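Local coordinates for protein hemolysin BL lytic component L1 (Bacillus cereus, PDB 7NMQ) that serves as a lytic component of the multi-part enterotoxin haemolysin BL, an alpha-helical pore-forming toxin, and probably takes part in perforating target-cell membranes, at residues 129-132 with 133-136; 147-150 with 151-155; 312-315 with 316-320; 341-344 with 345-349. All blocks are in the same frame, centred on the assembly; numbering follows the deposited sequence.

Contact 1: 129-132 with 133-136; sequences TDVI and KMLQ
On helix 107-154, one of the long helices of the elongated bundle, Val131 meets Met134 and Leu135 one turn further on. The Val131 branch CG1 lies 4.1 Å from Met134 CE and 4.3 Å from Leu135 CD1, so a single methyl group serves both neighbours. Met134 runs alongside Val131, pointing the same way; its chain bends at the second and third torsions (chi2 -74°), which folds CE back to 3.8 Å from Val131 O. Such i to i+3 and i to i+4 clustering is how an amphipathic helix of a bundle gathers its apolar side chains. Val131 and Met134 pack against helix 45-103, at Gln76 and around Tyr68 and Ala73, while Ile132 and Leu135 turn to Thr305, Ile301 and Leu304 of helix 275-325. The flexible methionine suits its place because its chain can fold back over Val131 and still reach helix 45-103. Regular backbone bonds hold the spacing: Met134 N donates to Asp130 O at 3.0 Å with an N-H...O angle of 170°, and Leu135 N to Val131 O at 2.9 Å. Asp130 and Lys133 are exposed, and the bent Lys133 chain brings NZ to Asp137 in a salt bridge.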
loop_
_atom_site.group_PDB
_atom_site.type_symbol
_atom_site.label_atom_id
_atom_site.label_comp_id
_atom_site.label_asym_id
_atom_site.label_seq_id
_atom_site.Cartn_x
_atom_site.Cartn_y
_atom_site.Cartn_z
ATOM N N THR A 129 1.217 -16.779 1.460
ATOM C CA THR A 129 0.616 -17.179 2.752
ATOM C C THR A 129 1.495 -16.685 3.900
ATOM O O THR A 129 0.950 -16.141 4.897
ATOM C CB THR A 129 0.436 -18.691 2.850
ATOM O OG1 THR A 129 -0.573 -18.953 1.880
ATOM C CG2 THR A 129 0.044 -19.140 4.238
ATOM N N ASP A 130 2.808 -16.834 3.772
ATOM C CA ASP A 130 3.753 -16.406 4.841
ATOM C C ASP A 130 3.729 -14.881 5.003
ATOM O O ASP A 130 3.810 -14.372 6.129
ATOM C CB ASP A 130 5.173 -16.885 4.552
ATOM C CG ASP A 130 5.285 -18.404 4.585
ATOM O OD1 ASP A 130 4.346 -19.068 5.141
ATOM O OD2 ASP A 130 6.285 -18.912 4.063
ATOM N N VAL A 131 3.646 -14.174 3.903
ATOM C CA VAL A 131 3.635 -12.701 3.936
ATOM C C VAL A 131 2.326 -12.271 4.574
ATOM O O VAL A 131 2.329 -11.363 5.417
ATOM C CB VAL A 131 3.818 -12.091 2.551
ATOM C CG1 VAL A 131 3.659 -10.583 2.588
ATOM C CG2 VAL A 131 5.152 -12.479 1.958
ATOM N N ILE A 132 1.224 -12.874 4.209
ATOM C CA ILE A 132 -0.060 -12.540 4.849
ATOM C C ILE A 132 0.043 -12.793 6.359
ATOM O O ILE A 132 -0.516 -11.949 7.105
ATOM C CB ILE A 132 -1.211 -13.279 4.167
ATOM C CG1 ILE A 132 -1.370 -12.845 2.698
ATOM C CG2 ILE A 132 -2.472 -13.143 5.010
ATOM C CD1 ILE A 132 -2.312 -13.702 1.904
ATOM N N LYS A 133 0.673 -13.874 6.816
ATOM C CA LYS A 133 0.741 -14.135 8.283
ATOM C C LYS A 133 1.543 -13.001 8.940
ATOM O O LYS A 133 1.115 -12.516 10.038
ATOM C CB LYS A 133 1.340 -15.520 8.580
ATOM C CG LYS A 133 1.547 -15.870 10.057
ATOM C CD LYS A 133 0.479 -15.399 11.047
ATOM C CE LYS A 133 0.611 -15.956 12.456
ATOM N NZ LYS A 133 2.011 -15.954 12.956
ATOM N N MET A 134 2.689 -12.637 8.359
ATOM C CA MET A 134 3.523 -11.516 8.861
ATOM C C MET A 134 2.679 -10.243 8.929
ATOM O O MET A 134 2.716 -9.533 9.971
ATOM C CB MET A 134 4.776 -11.374 7.994
ATOM C CG MET A 134 5.692 -10.252 8.313
ATOM S SD MET A 134 5.105 -8.601 7.821
ATOM C CE MET A 134 5.105 -8.818 6.054
ATOM N N LEU A 135 1.865 -9.973 7.910
ATOM C CA LEU A 135 1.038 -8.744 7.927
ATOM C C LEU A 135 -0.062 -8.818 8.970
ATOM O O LEU A 135 -0.392 -7.753 9.548
ATOM C CB LEU A 135 0.453 -8.442 6.563
ATOM C CG LEU A 135 1.462 -8.012 5.529
ATOM C CD1 LEU A 135 0.767 -7.884 4.189
ATOM C CD2 LEU A 135 2.149 -6.709 5.914
ATOM N N GLN A 136 -0.642 -9.984 9.191
ATOM C CA GLN A 136 -1.706 -10.132 10.198
ATOM C C GLN A 136 -1.100 -9.852 11.567
ATOM O O GLN A 136 -1.752 -9.103 12.325
ATOM C CB GLN A 136 -2.361 -11.511 10.116
ATOM C CG GLN A 136 -3.625 -11.545 10.965
ATOM C CD GLN A 136 -4.551 -10.413 10.575
ATOM O OE1 GLN A 136 -4.862 -9.511 11.360
ATOM N NE2 GLN A 136 -5.017 -10.468 9.341
#

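Contact 2: 147-150 with 151-155; sequences TDFK and NNVGG
The Phe149 ring carries Val153 over one face, one helical turn further along helix 107-154. Val153 CG2 stands 3.6 Å above the ring plane, displaced toward the rim, and 3.8 Å from the ring centroid, a CH-pi contact in which Phe149 CE2 is the nearest ring atom at 3.6 Å. The valine puts CG2 there because this branch sits beside its own backbone N while CG1 is anti to it (chi1 168°); the same methyl also lies 3.3 Å from Phe149 O. Beyond this pair, the ring is buried against Leu283, Ala286, Lys287 and Leu290 of helix 275-325, a setting that suits a large aromatic residue.

The polar residues face other ways. Asn151 ND2 gives a hydrogen bond to a water at 3.1 Å, and that water donates in turn to Asp148 O, bridging amide and backbone across the turn. Asn152 points its OD1 to Asn58 ND2 of helix 45-103. At the far end a second water accepts from Lys150 NZ at 2.8 Å and donates to Gly155 O at 2.7 Å, tying the long lysine chain to the last carbonyl of the segment.

Gly154 N still bonds to Lys150 O, and Gly155 N to Asn151 O, but Gly155 then turns to positive phi (73°), a region that a residue lacking CB enters at little cost. Backbone bonds of Asn152, Val153 and Gly154 with Leu162, Thr163 and Gly160 show the chain turning back. Positive phi straight after the last helical bonds marks a glycine-terminated helix C-terminus.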
loop_
_atom_site.group_PDB
_atom_site.type_symbol
_atom_site.label_atom_id
_atom_site.label_comp_id
_atom_site.label_asym_id
_atom_site.label_seq_id
_atom_site.Cartn_x
_atom_site.Cartn_y
_atom_site.Cartn_z
ATOM N N THR A 147 -5.361 1.615 19.543
ATOM C CA THR A 147 -6.397 1.651 20.582
ATOM C C THR A 147 -5.794 2.209 21.888
ATOM O O THR A 147 -6.478 2.935 22.583
ATOM C CB THR A 147 -7.074 0.315 20.808
ATOM O OG1 THR A 147 -6.097 -0.669 21.083
ATOM C CG2 THR A 147 -7.784 -0.124 19.553
ATOM N N ASP A 148 -4.561 1.845 22.215
ATOM C CA ASP A 148 -3.864 2.369 23.421
ATOM C C ASP A 148 -3.791 3.894 23.326
ATOM O O ASP A 148 -4.150 4.611 24.291
ATOM C CB ASP A 148 -2.415 1.907 23.481
ATOM C CG ASP A 148 -2.201 0.463 23.876
ATOM O OD1 ASP A 148 -3.117 -0.108 24.481
ATOM O OD2 ASP A 148 -1.070 -0.024 23.675
ATOM N N PHE A 149 -3.359 4.385 22.179
ATOM C CA PHE A 149 -3.213 5.825 21.934
ATOM C C PHE A 149 -4.568 6.505 21.991
ATOM O O PHE A 149 -4.736 7.514 22.727
ATOM C CB PHE A 149 -2.489 6.036 20.620
ATOM C CG PHE A 149 -2.143 7.470 20.339
ATOM C CD1 PHE A 149 -1.021 8.024 20.901
ATOM C CD2 PHE A 149 -2.963 8.259 19.569
ATOM C CE1 PHE A 149 -0.680 9.342 20.627
ATOM C CE2 PHE A 149 -2.635 9.568 19.315
ATOM C CZ PHE A 149 -1.469 10.086 19.805
ATOM N N LYS A 150 -5.576 5.977 21.289
ATOM C CA LYS A 150 -6.917 6.572 21.286
ATOM C C LYS A 150 -7.406 6.650 22.724
ATOM O O LYS A 150 -7.987 7.664 23.102
ATOM C CB LYS A 150 -7.884 5.720 20.457
ATOM C CG LYS A 150 -9.331 6.168 20.500
ATOM C CD LYS A 150 -10.205 5.464 19.441
ATOM C CE LYS A 150 -11.677 5.572 19.755
ATOM N NZ LYS A 150 -12.122 6.987 19.653
ATOM N N ASN A 151 -7.250 5.602 23.518
ATOM C CA ASN A 151 -7.749 5.612 24.917
ATOM C C ASN A 151 -6.998 6.673 25.738
ATOM O O ASN A 151 -7.650 7.370 26.531
ATOM C CB ASN A 151 -7.664 4.214 25.509
ATOM C CG ASN A 151 -8.236 4.193 26.902
ATOM O OD1 ASN A 151 -9.390 4.508 27.079
ATOM N ND2 ASN A 151 -7.383 3.957 27.880
ATOM N N ASN A 152 -5.713 6.852 25.544
ATOM C CA ASN A 152 -4.949 7.818 26.363
ATOM C C ASN A 152 -5.314 9.215 25.894
ATOM O O ASN A 152 -5.368 10.141 26.744
ATOM C CB ASN A 152 -3.460 7.565 26.270
ATOM C CG ASN A 152 -2.984 6.361 27.037
ATOM O OD1 ASN A 152 -2.115 5.601 26.585
ATOM N ND2 ASN A 152 -3.492 6.203 28.226
ATOM N N VAL A 153 -5.630 9.400 24.612
ATOM C CA VAL A 153 -5.968 10.735 24.061
ATOM C C VAL A 153 -7.403 11.116 24.361
ATOM O O VAL A 153 -7.644 12.327 24.665
ATOM C CB VAL A 153 -5.661 10.805 22.559
ATOM C CG1 VAL A 153 -6.264 12.046 21.914
ATOM C CG2 VAL A 153 -4.154 10.712 22.383
ATOM N N GLY A 154 -8.345 10.185 24.294
ATOM C CA GLY A 154 -9.774 10.541 24.330
ATOM C C GLY A 154 -10.651 9.613 25.123
ATOM O O GLY A 154 -11.851 9.797 25.079
ATOM N N GLY A 155 -10.068 8.625 25.797
ATOM C CA GLY A 155 -10.867 7.600 26.466
ATOM C C GLY A 155 -11.469 6.653 25.411
ATOM O O GLY A 155 -11.178 6.742 24.223
HETATM O O HOH W 1 -4.560 3.361 26.839
HETATM O O HOH W 2 -11.516 8.359 22.057
#

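Contact 3: 312-315 with 316-320; sequences NTMG and ANYTD
Met314 carries CG opposite its backbone N (chi1 -172°), and Tyr318 swings its ring to the side of its own N (chi1 -82°); together these torsions lay the two side chains alongside each other, pointing the same way. The result is an i to i+4 Met-aromatic pair on helix 275-325, another long helix of the bundle. The closest approach of the two side chains is Met314 CG to Tyr318 CE1 at 3.5 Å, whereas SD is 5.3 Å from the ring centroid and 53° off the ring normal, an oblique approach. Met314 is modelled in two conformers, and this holds for the one described.

The backbone also takes part: Met314 O accepts from Tyr318 N at 2.9 Å and lies at the edge of the tyrosine ring, near its plane, 3.1 Å from CD1. Ile121 of helix 107-154 and Trp347 of helix 330-357 touch both side chains. The buried phenol is satisfied by Leu5 O, with a weak further bond to Tyr87 OH, so tyrosine combines an apolar ring with a polar end fitted to the N-terminal stretch of the chain.

Threonine suits position 319 because OG1, beside its own backbone N, can return to the carbonyl four residues back. Thr319 N donates to Gly315 O at 2.9 Å, while Thr319 OG1 donates to the same oxygen at 2.7 Å, from the opposite face of the carbonyl plane and well above it.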
loop_
_atom_site.group_PDB
_atom_site.type_symbol
_atom_site.label_atom_id
_atom_site.label_comp_id
_atom_site.label_asym_id
_atom_site.label_seq_id
_atom_site.Cartn_x
_atom_site.Cartn_y
_atom_site.Cartn_z
ATOM N N ASN A 312 -2.987 -19.669 -7.281
ATOM C CA ASN A 312 -3.694 -20.963 -7.157
ATOM C C ASN A 312 -4.485 -21.283 -8.434
ATOM O O ASN A 312 -4.435 -22.429 -8.890
ATOM C CB ASN A 312 -4.573 -20.978 -5.927
ATOM C CG ASN A 312 -3.746 -20.965 -4.663
ATOM O OD1 ASN A 312 -2.566 -21.299 -4.661
ATOM N ND2 ASN A 312 -4.393 -20.628 -3.575
ATOM N N THR A 313 -5.175 -20.315 -9.005
ATOM C CA THR A 313 -5.935 -20.501 -10.259
ATOM C C THR A 313 -4.965 -20.870 -11.373
ATOM O O THR A 313 -5.263 -21.810 -12.179
ATOM C CB THR A 313 -6.758 -19.270 -10.604
ATOM O OG1 THR A 313 -7.678 -19.110 -9.510
ATOM C CG2 THR A 313 -7.503 -19.427 -11.903
ATOM N N MET A 314 -3.834 -20.192 -11.425
ATOM C CA MET A 314 -2.844 -20.437 -12.485
ATOM C C MET A 314 -2.300 -21.865 -12.312
ATOM O O MET A 314 -2.108 -22.549 -13.322
ATOM C CB MET A 314 -1.729 -19.396 -12.384
ATOM C CG MET A 314 -0.764 -19.432 -13.513
ATOM S SD MET A 314 0.557 -18.292 -13.172
ATOM C CE MET A 314 -0.372 -16.751 -13.163
ATOM N N GLY A 315 -1.992 -22.299 -11.090
ATOM C CA GLY A 315 -1.515 -23.671 -10.835
ATOM C C GLY A 315 -2.545 -24.670 -11.331
ATOM O O GLY A 315 -2.152 -25.655 -11.966
ATOM N N ALA A 316 -3.830 -24.428 -11.108
ATOM C CA ALA A 316 -4.902 -25.324 -11.622
ATOM C C ALA A 316 -4.917 -25.358 -13.149
ATOM O O ALA A 316 -5.062 -26.435 -13.731
ATOM C CB ALA A 316 -6.244 -24.908 -11.118
ATOM N N ASN A 317 -4.738 -24.225 -13.785
ATOM C CA ASN A 317 -4.762 -24.130 -15.259
ATOM C C ASN A 317 -3.563 -24.899 -15.840
ATOM O O ASN A 317 -3.704 -25.661 -16.797
ATOM C CB ASN A 317 -4.764 -22.670 -15.693
ATOM C CG ASN A 317 -6.079 -21.972 -15.434
ATOM O OD1 ASN A 317 -7.122 -22.603 -15.349
ATOM N ND2 ASN A 317 -6.063 -20.659 -15.378
ATOM N N TYR A 318 -2.373 -24.737 -15.277
ATOM C CA TYR A 318 -1.186 -25.465 -15.769
ATOM C C TYR A 318 -1.330 -26.945 -15.460
ATOM O O TYR A 318 -0.856 -27.768 -16.263
ATOM C CB TYR A 318 0.085 -24.932 -15.099
ATOM C CG TYR A 318 0.674 -23.678 -15.695
ATOM C CD1 TYR A 318 0.016 -22.460 -15.644
ATOM C CD2 TYR A 318 1.892 -23.718 -16.322
ATOM C CE1 TYR A 318 0.566 -21.293 -16.167
ATOM C CE2 TYR A 318 2.430 -22.587 -16.907
ATOM C CZ TYR A 318 1.780 -21.364 -16.808
ATOM O OH TYR A 318 2.352 -20.274 -17.417
ATOM N N THR A 319 -1.896 -27.316 -14.316
ATOM C CA THR A 319 -2.055 -28.751 -13.959
ATOM C C THR A 319 -3.057 -29.412 -14.903
ATOM O O THR A 319 -2.821 -30.534 -15.268
ATOM C CB THR A 319 -2.476 -28.885 -12.503
ATOM O OG1 THR A 319 -1.469 -28.273 -11.680
ATOM C CG2 THR A 319 -2.629 -30.326 -12.093
ATOM N N ASP A 320 -4.058 -28.692 -15.367
ATOM C CA ASP A 320 -4.997 -29.200 -16.392
ATOM C C ASP A 320 -4.209 -29.532 -17.675
ATOM O O ASP A 320 -4.394 -30.624 -18.240
ATOM C CB ASP A 320 -6.097 -28.192 -16.678
ATOM C CG ASP A 320 -7.178 -28.742 -17.560
ATOM O OD1 ASP A 320 -7.758 -29.789 -17.201
ATOM O OD2 ASP A 320 -7.368 -28.148 -18.627
#

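Contact 4: 341-344 with 345-349; sequences KAAK and ESWND
Lys341 and Glu345 form a loose charged pair one turn apart on an exposed side of helix 330-357, the last helix of the chain, while Ala343 and Trp347 form a buried pair facing the bundle. In the charged pair the side chains cross obliquely. Lys341 CE approaches Glu345 OE2 to 3.4 Å, but Lys341 NZ stays 4.5 Å from that oxygen, beyond salt-bridge distance; the nearly extended lysine lays its methylenes against the carboxylate and sends its amino group past it.

In the buried pair, Trp347 turns its indole to the side of its own backbone N (chi1 -80°). This puts CD1 3.1 Å from Ala343 O, which lies at the ring edge near its plane, and 4.1 Å from Ala343 CB. A small alanine suits this place, since Phe91 and Leu5 also press on it. Trp347 spends its one polar atom, NE1, on Leu5 O, and its ring meets Tyr87 and Phe91 of helix 45-103.

In the conformer described, Ser346 OG (chi1 50°) lies between two carbonyl oxygens, 3.1 Å from Ala342 O and 3.2 Å from Ala343 O. Lys344, also given in one of two conformers, hydrogen-bonds through NZ to Gln92 OE1 and makes a cation-pi contact with Tyr95 of helix 45-103, which Lys341 touches too.

The Lys341-Glu345 attraction is thus probably weak and screened by solvent, whereas Trp347 joins the bundle through aromatic contacts and an indole whose buried N-H is satisfied.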
loop_
_atom_site.group_PDB
_atom_site.type_symbol
_atom_site.label_atom_id
_atom_site.label_comp_id
_atom_site.label_asym_id
_atom_site.label_seq_id
_atom_site.Cartn_x
_atom_site.Cartn_y
_atom_site.Cartn_z
ATOM N N LYS A 341 2.341 -18.873 -26.630
ATOM C CA LYS A 341 2.693 -17.565 -27.227
ATOM C C LYS A 341 1.867 -16.463 -26.549
ATOM O O LYS A 341 2.429 -15.364 -26.233
ATOM C CB LYS A 341 2.418 -17.563 -28.725
ATOM C CG LYS A 341 2.714 -16.231 -29.404
ATOM C CD LYS A 341 2.792 -16.333 -30.884
ATOM C CE LYS A 341 2.862 -14.985 -31.566
ATOM N NZ LYS A 341 2.215 -15.001 -32.897
ATOM N N ALA A 342 0.597 -16.722 -26.290
ATOM C CA ALA A 342 -0.282 -15.745 -25.622
ATOM C C ALA A 342 0.294 -15.450 -24.237
ATOM O O ALA A 342 0.326 -14.256 -23.826
ATOM C CB ALA A 342 -1.720 -16.195 -25.552
ATOM N N ALA A 343 0.696 -16.479 -23.512
ATOM C CA ALA A 343 1.255 -16.302 -22.161
ATOM C C ALA A 343 2.588 -15.557 -22.213
ATOM O O ALA A 343 2.859 -14.732 -21.321
ATOM C CB ALA A 343 1.375 -17.646 -21.513
ATOM N N LYS A 344 3.410 -15.847 -23.214
ATOM C CA LYS A 344 4.721 -15.176 -23.379
ATOM C C LYS A 344 4.463 -13.672 -23.389
ATOM O O LYS A 344 5.131 -12.932 -22.642
ATOM C CB LYS A 344 5.383 -15.666 -24.663
ATOM C CG LYS A 344 6.822 -15.228 -24.850
ATOM C CD LYS A 344 7.281 -15.516 -26.259
ATOM C CE LYS A 344 8.782 -15.622 -26.378
ATOM N NZ LYS A 344 9.447 -14.364 -25.985
ATOM N N GLU A 345 3.511 -13.253 -24.218
ATOM C CA GLU A 345 3.224 -11.818 -24.402
ATOM C C GLU A 345 2.678 -11.227 -23.099
ATOM O O GLU A 345 3.109 -10.133 -22.714
ATOM C CB GLU A 345 2.314 -11.641 -25.610
ATOM C CG GLU A 345 3.057 -11.985 -26.895
ATOM C CD GLU A 345 2.292 -11.923 -28.212
ATOM O OE1 GLU A 345 1.257 -11.220 -28.261
ATOM O OE2 GLU A 345 2.750 -12.563 -29.211
ATOM N N SER A 346 1.725 -11.893 -22.445
ATOM C CA SER A 346 1.077 -11.322 -21.228
ATOM C C SER A 346 2.093 -11.269 -20.067
ATOM O O SER A 346 2.189 -10.237 -19.361
ATOM C CB SER A 346 -0.197 -12.050 -20.869
ATOM O OG SER A 346 -0.023 -13.462 -20.836
ATOM N N TRP A 347 2.914 -12.294 -19.905
ATOM C CA TRP A 347 3.982 -12.295 -18.883
ATOM C C TRP A 347 4.993 -11.181 -19.167
ATOM O O TRP A 347 5.355 -10.456 -18.215
ATOM C CB TRP A 347 4.649 -13.657 -18.753
ATOM C CG TRP A 347 3.848 -14.610 -17.930
ATOM C CD1 TRP A 347 3.134 -15.700 -18.356
ATOM C CD2 TRP A 347 3.611 -14.503 -16.516
ATOM N NE1 TRP A 347 2.507 -16.290 -17.299
ATOM C CE2 TRP A 347 2.767 -15.569 -16.165
ATOM C CE3 TRP A 347 4.075 -13.617 -15.537
ATOM C CZ2 TRP A 347 2.373 -15.800 -14.868
ATOM C CZ3 TRP A 347 3.653 -13.841 -14.253
ATOM C CH2 TRP A 347 2.815 -14.915 -13.921
ATOM N N ASN A 348 5.401 -10.988 -20.408
ATOM C CA ASN A 348 6.381 -9.916 -20.698
ATOM C C ASN A 348 5.738 -8.568 -20.350
ATOM O O ASN A 348 6.438 -7.687 -19.809
ATOM C CB ASN A 348 6.844 -9.976 -22.142
ATOM C CG ASN A 348 7.746 -8.816 -22.440
ATOM O OD1 ASN A 348 8.830 -8.701 -21.869
ATOM N ND2 ASN A 348 7.230 -7.899 -23.229
ATOM N N ASP A 349 4.430 -8.453 -20.560
ATOM C CA ASP A 349 3.698 -7.176 -20.370
ATOM C C ASP A 349 3.673 -6.764 -18.892
ATOM O O ASP A 349 3.547 -5.596 -18.628
ATOM C CB ASP A 349 2.286 -7.268 -20.952
ATOM C CG ASP A 349 1.393 -6.085 -20.626
ATOM O OD1 ASP A 349 1.579 -5.039 -21.248
ATOM O OD2 ASP A 349 0.535 -6.211 -19.712
#

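Overall arrangement
All four contacts are turns of long helices and follow one another along the chain. Contacts 1 and 2 share helix 107-154, with centres about 27 Å apart, both in its second half and contact 2 at its C-terminal end. Contact 3 lies on helix 275-325 and contact 4 on helix 330-357, which comes next in sequence; their centres are about 16 Å apart and they touch where Met314 packs on Trp347. Contact 2 sits on the opposite side of the chain's centre from contacts 3 and 4, about 48 and 51 Å away between centres. This spread reflects the elongated helical bundle of the ClyA/HblB-like toxins, in which consecutive and sequence-distant helices alike pack side by side.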